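Local atomic coordinates of transcriptional regulator (Corynebacterium diphtheriae, PDB entry 3LMM), a protein that is of unknown function but probably acts as a transcriptional regulator, joining a Schlafen AlbA_2 region to a RecG C-terminal-like region and helix-turn-helix-class families. Residues A[237-243]-A[254-260]; A[242-248]-A[322-328]; A[276-282]-A[293-298]. All coordinates share one frame; numbering follows the deposited sequence.

Overall arrangement
From the N terminus, strand 240-245 comes first, and two contacts share it through Leu242 and Ser243. Interaction 1 closes a short hairpin loop by bringing 254-260 back against 237-243. Interaction 2 starts on the same strand but closes only after 73 intervening residues, when 322-328 arrives on its other side, so the segments of interactions 1 and 2 alternate along the chain and the loops cross. Interaction 3 (276-282 with 293-298) lies nested within the loop of interaction 2; it joins the end of helix 264-278 to the approach to helix 298-311. The Lys280-Glu326 salt bridge and the ring of Trp324 tie it to the sheet.

Interaction 1 (A[237-243]-A[254-260]); sequences RTAIELS and NRVVPEP
Leu242 and Val256 form the antiparallel hydrogen-bonded pair of this contact, and each satisfies the other's backbone. Leu242 N reaches Val256 O at 2.9 Å with an N-H...O angle of 176°, while Val256 N returns to Leu242 O at 2.8 Å. Beside them Ser243 and Arg255 make a non-hydrogen-bonded pair, CA to CA 4.2 Å. The backbones of Glu241 and Ser243 instead bond to strand 320-325, on the other edge of strand 240-245. On the face carrying Leu242 and Val256, CG1 of Val256 packs alongside the Leu242 side chain, touching CB and CD2, 3.4 Å from the latter. Leu271 and Tyr270 of helix 264-278 cover this pair. On the other side Glu241 and Val257 run side by side, pointing the same way; chi1 of 53° sets the Glu241 chain beside the valine, whose CG1 lies 3.6 Å from Glu241 CB.

The ladder ends with the Leu242-Val256 pair; two residues on, Pro258 has no N-H to offer. Gln267 takes over part of the bonding: its OE1 accepts from Ala239 N and its NE2 donates to Arg237 O. At the far end only a weak bond links Arg237 N to Pro260 O, 3.2 Å and 134°; the Arg237 guanidinium is held by Arg316 O. Adjacent in the chain and antiparallel, with axes 4.6 Å apart, the strands form a beta hairpin, the second being the outer edge, within this chain, of a six-stranded mixed sheet.

Interaction 2 (A[242-248]-A[322-328]); sequences LSIFDVH and VRWIELD
Phe245 and Ile325 meet at the apolar centre, with CD1 of Ile325 3.7 Å from Phe245 CB. Next to this, CB of Arg323 lies in the ring plane at the Phe245 edge, 3.6 Å from CE2. The arginine chain then bends at chi2 (-87°) and chi3, which folds the guanidinium back until CE2 stands over the centre of one of its faces, 4.1 Å above the plane. The planes are 58° apart, so the ring meets the guanidinium at a slant through CE2 and the two are not stacked in parallel. On the other face of the sheet, Leu242 CD1 packs on Val322 CG2 at 3.8 Å and also reaches CB of Trp324. Leu271, Leu275 and Val278 of helix 264-278 line that side.

The backbones are parallel, the short axes only 19° apart, and the bonds alternate as in a parallel ladder: Ser243 N to Val322 O, then Trp324 N to Ser243 O. The next, Phe245 N to Trp324 O, measures 2.7 Å. Strand 240-245 is thus an inner strand of the mixed six-stranded sheet, with the hairpin strand 252-256 on its other edge. A parallel neighbour requires the chain to cross back, and helices 264-278 and 298-311 lie on that return path.

Backbone pairing continues past Ile325: Glu326 N donates to Phe245 O at 3.1 Å and Leu327 N to Asp246 O at 3.2 Å. Ile325 CG2 packs against the backbone of Val247, and CG2 of Val247 lies 3.7 Å from Asp328 OD2. At the polar edge Arg323 NE is salt-bridged to Asp321, which probably helps keep the folded chain in place, and Glu326 OE2 pairs with Lys280, its chain passing Ile244 CG2.

Interaction 3 (A[276-282]-A[293-298]); sequences NVVNKNN and VPEIPR
Asn276 and Arg298 meet with their side chains at about a right angle: OD1 of the asparagine lies 3.2 Å above one face of the Arg298 guanidinium, toward its rim. It is close to NE, but the angle is poor for a hydrogen bond. Pro294 CB covers the opposite face, so the flat group is held between amide oxygen and proline. Asn279 O lies at its edge, in plane, 3.5 Å from NH1. Here helix 264-278 has ended, and Asn279 forms the centre of an inverse gamma turn, with Lys280 N bonded to Val278 O at 2.6 Å. The Asn279 amide is buried among Pro294, Glu295 and Ile296.

Lys280 follows, and a bend at chi4 (58°) brings NZ to Glu295 OE2 in a salt bridge of 2.7 Å, nearly along the C-O axis. NZ also has Glu326 as a partner, while Glu295 OE1 is bonded to Ser329 OG, so both carboxylate oxygens have partners, although the lysine itself is poorly ordered. Asn281 lays its CB over Pro294, 3.9 Å from the proline CB. Asn282 then pairs with Val293 as an antiparallel hydrogen-bonded pair: Val293 N to Asn282 O at 2.7 Å is straight (166°), whereas Asn282 N to Val293 O is weak.

That pair closes the base of the hairpin of strands 282-286 and 289-293. Trp324 of strand 320-325 packs on Val278, Asn279, Lys280 and Glu295, while Pro297, at the N-cap position of helix 298-311, rests on helix 373-385.

Interaction 1 (A[237-243]-A[254-260])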
loop_
_atom_site.group_PDB
_atom_site.type_symbol
_atom_site.label_atom_id
_atom_site.label_comp_id
_atom_site.label_asym_id
_atom_site.label_seq_id
_atom_site.Cartn_x
_atom_site.Cartn_y
_atom_site.Cartn_z
ATOM N N ARG A 237 -7.207 -14.469 -24.626
ATOM C CA ARG A 237 -5.818 -14.882 -24.471
ATOM C C ARG A 237 -5.515 -15.212 -23.025
ATOM O O ARG A 237 -6.209 -14.773 -22.116
ATOM C CB ARG A 237 -4.853 -13.807 -24.981
ATOM C CG ARG A 237 -4.269 -12.843 -23.965
ATOM C CD ARG A 237 -2.919 -12.405 -24.496
ATOM N NE ARG A 237 -2.287 -11.270 -23.826
ATOM C CZ ARG A 237 -2.826 -10.058 -23.719
ATOM N NH1 ARG A 237 -2.157 -9.087 -23.101
ATOM N NH2 ARG A 237 -4.044 -9.820 -24.206
ATOM N N THR A 238 -4.481 -16.008 -22.817
ATOM C CA THR A 238 -4.118 -16.396 -21.480
ATOM C C THR A 238 -3.421 -15.263 -20.772
ATOM O O THR A 238 -2.462 -14.684 -21.287
ATOM C CB THR A 238 -3.233 -17.622 -21.521
ATOM O OG1 THR A 238 -4.003 -18.714 -22.031
ATOM C CG2 THR A 238 -2.716 -17.964 -20.138
ATOM N N ALA A 239 -3.915 -14.928 -19.588
ATOM C CA ALA A 239 -3.324 -13.841 -18.821
ATOM C C ALA A 239 -2.289 -14.382 -17.862
ATOM O O ALA A 239 -1.241 -13.773 -17.652
ATOM C CB ALA A 239 -4.408 -13.095 -18.060
ATOM N N ILE A 240 -2.587 -15.547 -17.301
ATOM C CA ILE A 240 -1.698 -16.172 -16.335
ATOM C C ILE A 240 -1.903 -17.680 -16.391
ATOM O O ILE A 240 -3.008 -18.152 -16.650
ATOM C CB ILE A 240 -2.033 -15.647 -14.915
ATOM C CG1 ILE A 240 -1.023 -16.134 -13.905
ATOM C CG2 ILE A 240 -3.430 -16.087 -14.502
ATOM C CD1 ILE A 240 -1.031 -15.319 -12.662
ATOM N N GLU A 241 -0.840 -18.444 -16.178
ATOM C CA GLU A 241 -0.971 -19.900 -16.209
ATOM C C GLU A 241 0.008 -20.562 -15.250
ATOM O O GLU A 241 1.020 -19.975 -14.887
ATOM C CB GLU A 241 -0.752 -20.410 -17.633
ATOM C CG GLU A 241 0.540 -19.927 -18.262
ATOM C CD GLU A 241 0.755 -20.473 -19.661
ATOM O OE1 GLU A 241 -0.113 -20.254 -20.540
ATOM O OE2 GLU A 241 1.806 -21.115 -19.887
ATOM N N LEU A 242 -0.298 -21.790 -14.850
ATOM C CA LEU A 242 0.543 -22.513 -13.909
ATOM C C LEU A 242 1.219 -23.752 -14.485
ATOM O O LEU A 242 0.635 -24.473 -15.298
ATOM C CB LEU A 242 -0.287 -22.917 -12.687
ATOM C CG LEU A 242 0.358 -23.787 -11.597
ATOM C CD1 LEU A 242 1.404 -22.977 -10.817
ATOM C CD2 LEU A 242 -0.726 -24.292 -10.665
ATOM N N SER A 243 2.454 -23.987 -14.044
ATOM C CA SER A 243 3.252 -25.139 -14.463
ATOM C C SER A 243 3.906 -25.771 -13.241
ATOM O O SER A 243 4.866 -25.236 -12.695
ATOM C CB SER A 243 4.353 -24.721 -15.436
ATOM O OG SER A 243 3.817 -24.218 -16.643
ATOM N N ASN A 254 2.941 -31.119 -14.679
ATOM C CA ASN A 254 1.581 -30.804 -15.068
ATOM C C ASN A 254 1.390 -29.302 -15.156
ATOM O O ASN A 254 2.085 -28.545 -14.489
ATOM C CB ASN A 254 0.620 -31.394 -14.040
ATOM C CG ASN A 254 -0.792 -31.379 -14.516
ATOM O OD1 ASN A 254 -1.393 -30.317 -14.668
ATOM N ND2 ASN A 254 -1.334 -32.556 -14.787
ATOM N N ARG A 255 0.452 -28.865 -15.982
ATOM C CA ARG A 255 0.219 -27.441 -16.123
ATOM C C ARG A 255 -1.263 -27.131 -16.233
ATOM O O ARG A 255 -2.031 -27.919 -16.784
ATOM C CB ARG A 255 0.962 -26.913 -17.352
ATOM C CG ARG A 255 0.719 -27.728 -18.607
ATOM C CD ARG A 255 1.328 -27.062 -19.837
ATOM N NE ARG A 255 2.792 -27.110 -19.899
ATOM C CZ ARG A 255 3.501 -28.164 -20.304
ATOM N NH1 ARG A 255 4.829 -28.102 -20.329
ATOM N NH2 ARG A 255 2.885 -29.279 -20.683
ATOM N N VAL A 256 -1.664 -25.991 -15.684
ATOM C CA VAL A 256 -3.057 -25.570 -15.736
ATOM C C VAL A 256 -3.131 -24.202 -16.405
ATOM O O VAL A 256 -2.680 -23.209 -15.848
ATOM C CB VAL A 256 -3.687 -25.523 -14.316
ATOM C CG1 VAL A 256 -2.737 -24.871 -13.354
ATOM C CG2 VAL A 256 -5.013 -24.776 -14.352
ATOM N N VAL A 257 -3.691 -24.176 -17.612
ATOM C CA VAL A 257 -3.817 -22.958 -18.408
ATOM C C VAL A 257 -5.289 -22.575 -18.598
ATOM O O VAL A 257 -6.038 -23.278 -19.272
ATOM C CB VAL A 257 -3.156 -23.145 -19.816
ATOM C CG1 VAL A 257 -1.648 -23.172 -19.699
ATOM C CG2 VAL A 257 -3.628 -24.453 -20.448
ATOM N N PRO A 258 -5.720 -21.447 -18.007
ATOM C CA PRO A 258 -7.113 -21.005 -18.135
ATOM C C PRO A 258 -7.531 -20.718 -19.575
ATOM O O PRO A 258 -6.714 -20.294 -20.394
ATOM C CB PRO A 258 -7.158 -19.757 -17.259
ATOM C CG PRO A 258 -5.787 -19.210 -17.395
ATOM C CD PRO A 258 -4.927 -20.447 -17.271
ATOM N N GLU A 259 -8.808 -20.948 -19.875
ATOM C CA GLU A 259 -9.335 -20.722 -21.224
ATOM C C GLU A 259 -9.328 -19.234 -21.577
ATOM O O GLU A 259 -9.837 -18.411 -20.818
ATOM C CB GLU A 259 -10.765 -21.269 -21.343
ATOM C CG GLU A 259 -10.898 -22.772 -21.089
ATOM C CD GLU A 259 -11.194 -23.101 -19.633
ATOM O OE1 GLU A 259 -10.528 -22.526 -18.736
ATOM O OE2 GLU A 259 -12.081 -23.954 -19.387
ATOM N N PRO A 260 -8.767 -18.873 -22.748
ATOM C CA PRO A 260 -8.690 -17.480 -23.202
ATOM C C PRO A 260 -9.992 -16.682 -23.263
ATOM O O PRO A 260 -9.955 -15.454 -23.234
ATOM C CB PRO A 260 -8.044 -17.606 -24.575
ATOM C CG PRO A 260 -8.522 -18.941 -25.036
ATOM C CD PRO A 260 -8.299 -19.779 -23.810
#

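Interaction 2 (A[242-248]-A[322-328])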
loop_
_atom_site.group_PDB
_atom_site.type_symbol
_atom_site.label_atom_id
_atom_site.label_comp_id
_atom_site.label_asym_id
_atom_site.label_seq_id
_atom_site.Cartn_x
_atom_site.Cartn_y
_atom_site.Cartn_z
ATOM N N LEU A 242 -0.298 -21.790 -14.850
ATOM C CA LEU A 242 0.543 -22.513 -13.909
ATOM C C LEU A 242 1.219 -23.752 -14.485
ATOM O O LEU A 242 0.635 -24.473 -15.298
ATOM C CB LEU A 242 -0.287 -22.917 -12.687
ATOM C CG LEU A 242 0.358 -23.787 -11.597
ATOM C CD1 LEU A 242 1.404 -22.977 -10.817
ATOM C CD2 LEU A 242 -0.726 -24.292 -10.665
ATOM N N SER A 243 2.454 -23.987 -14.044
ATOM C CA SER A 243 3.252 -25.139 -14.463
ATOM C C SER A 243 3.906 -25.771 -13.241
ATOM O O SER A 243 4.866 -25.236 -12.695
ATOM C CB SER A 243 4.353 -24.721 -15.436
ATOM O OG SER A 243 3.817 -24.218 -16.643
ATOM N N ILE A 244 3.385 -26.920 -12.829
ATOM C CA ILE A 244 3.879 -27.663 -11.671
ATOM C C ILE A 244 5.113 -28.491 -11.989
ATOM O O ILE A 244 5.065 -29.387 -12.823
ATOM C CB ILE A 244 2.820 -28.627 -11.185
ATOM C CG1 ILE A 244 1.575 -27.841 -10.768
ATOM C CG2 ILE A 244 3.387 -29.507 -10.080
ATOM C CD1 ILE A 244 0.342 -28.700 -10.683
ATOM N N PHE A 245 6.204 -28.216 -11.293
ATOM C CA PHE A 245 7.437 -28.950 -11.512
ATOM C C PHE A 245 7.713 -29.919 -10.381
ATOM O O PHE A 245 7.078 -29.872 -9.330
ATOM C CB PHE A 245 8.605 -27.991 -11.622
ATOM C CG PHE A 245 8.669 -27.271 -12.924
ATOM C CD1 PHE A 245 9.213 -27.892 -14.040
ATOM C CD2 PHE A 245 8.206 -25.961 -13.032
ATOM C CE1 PHE A 245 9.305 -27.221 -15.243
ATOM C CE2 PHE A 245 8.288 -25.274 -14.230
ATOM C CZ PHE A 245 8.841 -25.902 -15.339
ATOM N N ASP A 246 8.683 -30.795 -10.592
ATOM C CA ASP A 246 9.022 -31.756 -9.563
ATOM C C ASP A 246 10.156 -31.176 -8.726
ATOM O O ASP A 246 10.204 -31.352 -7.510
ATOM C CB ASP A 246 9.411 -33.083 -10.218
ATOM C CG ASP A 246 9.440 -34.239 -9.233
ATOM O OD1 ASP A 246 8.625 -34.237 -8.268
ATOM O OD2 ASP A 246 10.257 -35.167 -9.451
ATOM N N VAL A 247 11.062 -30.469 -9.388
ATOM C CA VAL A 247 12.179 -29.839 -8.702
ATOM C C VAL A 247 12.814 -28.767 -9.601
ATOM O O VAL A 247 12.884 -28.926 -10.819
ATOM C CB VAL A 247 13.229 -30.904 -8.245
ATOM C CG1 VAL A 247 13.767 -31.666 -9.434
ATOM C CG2 VAL A 247 14.352 -30.233 -7.462
ATOM N N HIS A 248 13.239 -27.659 -8.995
ATOM C CA HIS A 248 13.844 -26.556 -9.736
ATOM C C HIS A 248 14.907 -27.110 -10.655
ATOM O O HIS A 248 16.041 -27.332 -10.232
ATOM C CB HIS A 248 14.466 -25.531 -8.774
ATOM C CG HIS A 248 15.040 -24.324 -9.461
ATOM N ND1 HIS A 248 14.321 -23.558 -10.357
ATOM C CD2 HIS A 248 16.266 -23.753 -9.384
ATOM C CE1 HIS A 248 15.079 -22.570 -10.802
ATOM N NE2 HIS A 248 16.264 -22.665 -10.227
ATOM N N VAL A 322 3.651 -18.623 -13.836
ATOM C CA VAL A 322 3.753 -19.008 -12.434
ATOM C C VAL A 322 4.031 -20.497 -12.381
ATOM O O VAL A 322 3.283 -21.289 -12.948
ATOM C CB VAL A 322 2.459 -18.658 -11.588
ATOM C CG1 VAL A 322 1.203 -18.983 -12.355
ATOM C CG2 VAL A 322 2.478 -19.421 -10.267
ATOM N N ARG A 323 5.140 -20.864 -11.746
ATOM C CA ARG A 323 5.490 -22.268 -11.611
ATOM C C ARG A 323 5.622 -22.619 -10.142
ATOM O O ARG A 323 5.971 -21.775 -9.318
ATOM C CB ARG A 323 6.784 -22.627 -12.367
ATOM C CG ARG A 323 7.969 -21.713 -12.154
ATOM C CD ARG A 323 7.938 -20.543 -13.124
ATOM N NE ARG A 323 8.153 -20.926 -14.524
ATOM C CZ ARG A 323 9.299 -21.393 -15.010
ATOM N NH1 ARG A 323 10.353 -21.551 -14.211
ATOM N NH2 ARG A 323 9.391 -21.685 -16.302
ATOM N N TRP A 324 5.313 -23.871 -9.829
ATOM C CA TRP A 324 5.358 -24.386 -8.474
ATOM C C TRP A 324 6.310 -25.570 -8.398
ATOM O O TRP A 324 6.170 -26.521 -9.158
ATOM C CB TRP A 324 3.960 -24.834 -8.065
ATOM C CG TRP A 324 3.916 -25.530 -6.763
ATOM C CD1 TRP A 324 4.208 -26.845 -6.517
ATOM C CD2 TRP A 324 3.576 -24.956 -5.509
ATOM N NE1 TRP A 324 4.070 -27.123 -5.180
ATOM C CE2 TRP A 324 3.679 -25.978 -4.536
ATOM C CE3 TRP A 324 3.194 -23.673 -5.106
ATOM C CZ2 TRP A 324 3.406 -25.755 -3.183
ATOM C CZ3 TRP A 324 2.927 -23.450 -3.764
ATOM C CH2 TRP A 324 3.033 -24.485 -2.818
ATOM N N ILE A 325 7.263 -25.520 -7.476
ATOM C CA ILE A 325 8.228 -26.608 -7.312
ATOM C C ILE A 325 7.836 -27.518 -6.159
ATOM O O ILE A 325 7.897 -27.116 -5.000
ATOM C CB ILE A 325 9.608 -26.062 -7.014
ATOM C CG1 ILE A 325 9.898 -24.915 -7.963
ATOM C CG2 ILE A 325 10.640 -27.141 -7.184
ATOM C CD1 ILE A 325 9.612 -25.256 -9.368
ATOM N N GLU A 326 7.468 -28.752 -6.477
ATOM C CA GLU A 326 7.037 -29.721 -5.470
ATOM C C GLU A 326 7.964 -29.971 -4.287
ATOM O O GLU A 326 7.630 -29.652 -3.149
ATOM C CB GLU A 326 6.756 -31.064 -6.141
ATOM C CG GLU A 326 5.532 -31.087 -7.033
ATOM C CD GLU A 326 4.240 -31.188 -6.252
ATOM O OE1 GLU A 326 4.085 -32.176 -5.501
ATOM O OE2 GLU A 326 3.382 -30.286 -6.386
ATOM N N LEU A 327 9.119 -30.567 -4.570
ATOM C CA LEU A 327 10.079 -30.924 -3.540
ATOM C C LEU A 327 10.700 -29.771 -2.752
ATOM O O LEU A 327 11.231 -29.977 -1.661
ATOM C CB LEU A 327 11.178 -31.801 -4.155
ATOM C CG LEU A 327 10.671 -33.141 -4.707
ATOM C CD1 LEU A 327 11.806 -33.924 -5.355
ATOM C CD2 LEU A 327 10.051 -33.949 -3.572
ATOM N N ASP A 328 10.621 -28.561 -3.287
ATOM C CA ASP A 328 11.193 -27.410 -2.603
ATOM C C ASP A 328 10.119 -26.531 -1.997
ATOM O O ASP A 328 10.412 -25.568 -1.287
ATOM C CB ASP A 328 12.049 -26.600 -3.575
ATOM C CG ASP A 328 13.340 -27.307 -3.926
ATOM O OD1 ASP A 328 14.071 -27.665 -2.971
ATOM O OD2 ASP A 328 13.627 -27.508 -5.135
#

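Interaction 3 (A[276-282]-A[293-298])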
loop_
_atom_site.group_PDB
_atom_site.type_symbol
_atom_site.label_atom_id
_atom_site.label_comp_id
_atom_site.label_asym_id
_atom_site.label_seq_id
_atom_site.Cartn_x
_atom_site.Cartn_y
_atom_site.Cartn_z
ATOM N N ASN A 276 -4.724 -23.629 -4.918
ATOM C CA ASN A 276 -5.133 -24.056 -3.582
ATOM C C ASN A 276 -4.890 -25.556 -3.418
ATOM O O ASN A 276 -4.701 -26.054 -2.312
ATOM C CB ASN A 276 -6.625 -23.744 -3.375
ATOM C CG ASN A 276 -7.021 -23.677 -1.901
ATOM O OD1 ASN A 276 -6.600 -22.769 -1.180
ATOM N ND2 ASN A 276 -7.838 -24.633 -1.449
ATOM N N VAL A 277 -4.891 -26.274 -4.530
ATOM C CA VAL A 277 -4.689 -27.715 -4.502
ATOM C C VAL A 277 -3.223 -28.100 -4.521
ATOM O O VAL A 277 -2.808 -29.068 -3.889
ATOM C CB VAL A 277 -5.341 -28.381 -5.718
ATOM C CG1 VAL A 277 -5.041 -29.881 -5.722
ATOM C CG2 VAL A 277 -6.834 -28.111 -5.709
ATOM N N VAL A 278 -2.449 -27.348 -5.284
ATOM C CA VAL A 278 -1.034 -27.605 -5.421
ATOM C C VAL A 278 -0.362 -27.291 -4.103
ATOM O O VAL A 278 0.612 -27.939 -3.724
ATOM C CB VAL A 278 -0.461 -26.728 -6.527
ATOM C CG1 VAL A 278 0.995 -27.038 -6.741
ATOM C CG2 VAL A 278 -1.253 -26.955 -7.800
ATOM N N ASN A 279 -0.895 -26.289 -3.411
ATOM C CA ASN A 279 -0.366 -25.891 -2.120
ATOM C C ASN A 279 -0.748 -26.939 -1.081
ATOM O O ASN A 279 -1.447 -26.655 -0.111
ATOM C CB ASN A 279 -0.928 -24.546 -1.709
ATOM C CG ASN A 279 -0.059 -23.862 -0.701
ATOM O OD1 ASN A 279 -0.346 -22.756 -0.260
ATOM N ND2 ASN A 279 1.024 -24.517 -0.330
ATOM N N LYS A 280 -0.261 -28.152 -1.322
ATOM C CA LYS A 280 -0.486 -29.340 -0.503
ATOM C C LYS A 280 -1.046 -29.150 0.904
ATOM O O LYS A 280 -2.097 -29.716 1.212
ATOM C CB LYS A 280 0.801 -30.154 -0.431
ATOM C CG LYS A 280 1.330 -30.563 -1.788
ATOM C CD LYS A 280 2.726 -31.142 -1.663
ATOM C CE LYS A 280 3.463 -31.065 -2.988
ATOM N NZ LYS A 280 3.541 -29.653 -3.478
ATOM N N ASN A 281 -0.357 -28.399 1.764
ATOM C CA ASN A 281 -0.842 -28.184 3.135
ATOM C C ASN A 281 -0.728 -29.402 4.073
ATOM O O ASN A 281 -1.579 -30.293 4.060
ATOM C CB ASN A 281 -2.288 -27.667 3.072
ATOM C CG ASN A 281 -3.105 -28.019 4.300
ATOM O OD1 ASN A 281 -2.623 -27.932 5.426
ATOM N ND2 ASN A 281 -4.361 -28.397 4.086
ATOM N N ASN A 282 0.316 -29.413 4.900
ATOM C CA ASN A 282 0.556 -30.511 5.823
ATOM C C ASN A 282 0.224 -30.187 7.285
ATOM O O ASN A 282 0.051 -29.032 7.662
ATOM C CB ASN A 282 2.009 -30.968 5.711
ATOM C CG ASN A 282 2.963 -29.813 5.558
ATOM O OD1 ASN A 282 2.860 -28.826 6.269
ATOM N ND2 ASN A 282 3.898 -29.927 4.615
ATOM N N VAL A 293 -1.392 -26.761 8.176
ATOM C CA VAL A 293 -0.684 -25.564 7.699
ATOM C C VAL A 293 -0.175 -25.730 6.257
ATOM O O VAL A 293 0.640 -26.613 5.984
ATOM C CB VAL A 293 0.541 -25.285 8.586
ATOM C CG1 VAL A 293 1.289 -24.087 8.071
ATOM C CG2 VAL A 293 0.116 -25.109 10.018
ATOM N N PRO A 294 -0.630 -24.870 5.320
ATOM C CA PRO A 294 -0.156 -25.010 3.930
ATOM C C PRO A 294 1.358 -24.788 3.718
ATOM O O PRO A 294 2.011 -24.097 4.499
ATOM C CB PRO A 294 -1.027 -24.010 3.160
ATOM C CG PRO A 294 -1.359 -22.975 4.185
ATOM C CD PRO A 294 -1.610 -23.775 5.445
ATOM N N GLU A 295 1.901 -25.398 2.663
ATOM C CA GLU A 295 3.318 -25.286 2.330
ATOM C C GLU A 295 3.755 -23.843 2.332
ATOM O O GLU A 295 4.905 -23.534 2.614
ATOM C CB GLU A 295 3.605 -25.858 0.954
ATOM C CG GLU A 295 3.127 -27.262 0.719
ATOM C CD GLU A 295 4.201 -28.090 0.075
ATOM O OE1 GLU A 295 5.202 -28.367 0.780
ATOM O OE2 GLU A 295 4.060 -28.440 -1.123
ATOM N N ILE A 296 2.857 -22.958 1.931
ATOM C CA ILE A 296 3.156 -21.533 1.982
ATOM C C ILE A 296 1.866 -20.804 2.316
ATOM O O ILE A 296 0.812 -21.086 1.747
ATOM C CB ILE A 296 3.798 -20.977 0.673
ATOM C CG1 ILE A 296 2.843 -21.055 -0.494
ATOM C CG2 ILE A 296 5.062 -21.749 0.351
ATOM C CD1 ILE A 296 3.494 -20.542 -1.781
ATOM N N PRO A 297 1.930 -19.875 3.275
ATOM C CA PRO A 297 0.749 -19.113 3.688
ATOM C C PRO A 297 -0.121 -18.595 2.559
ATOM O O PRO A 297 0.320 -17.805 1.735
ATOM C CB PRO A 297 1.338 -18.000 4.543
ATOM C CG PRO A 297 2.775 -17.895 4.064
ATOM C CD PRO A 297 3.154 -19.331 3.886
ATOM N N ARG A 298 -1.369 -19.048 2.544
ATOM C CA ARG A 298 -2.333 -18.647 1.528
ATOM C C ARG A 298 -2.222 -17.164 1.145
ATOM O O ARG A 298 -2.119 -16.818 -0.039
ATOM C CB ARG A 298 -3.742 -18.965 2.023
ATOM C CG ARG A 298 -3.981 -20.453 2.184
ATOM C CD ARG A 298 -4.362 -21.068 0.862
ATOM N NE ARG A 298 -3.951 -22.467 0.740
ATOM C CZ ARG A 298 -4.467 -23.471 1.442
ATOM N NH1 ARG A 298 -4.018 -24.707 1.250
ATOM N NH2 ARG A 298 -5.421 -23.236 2.337
#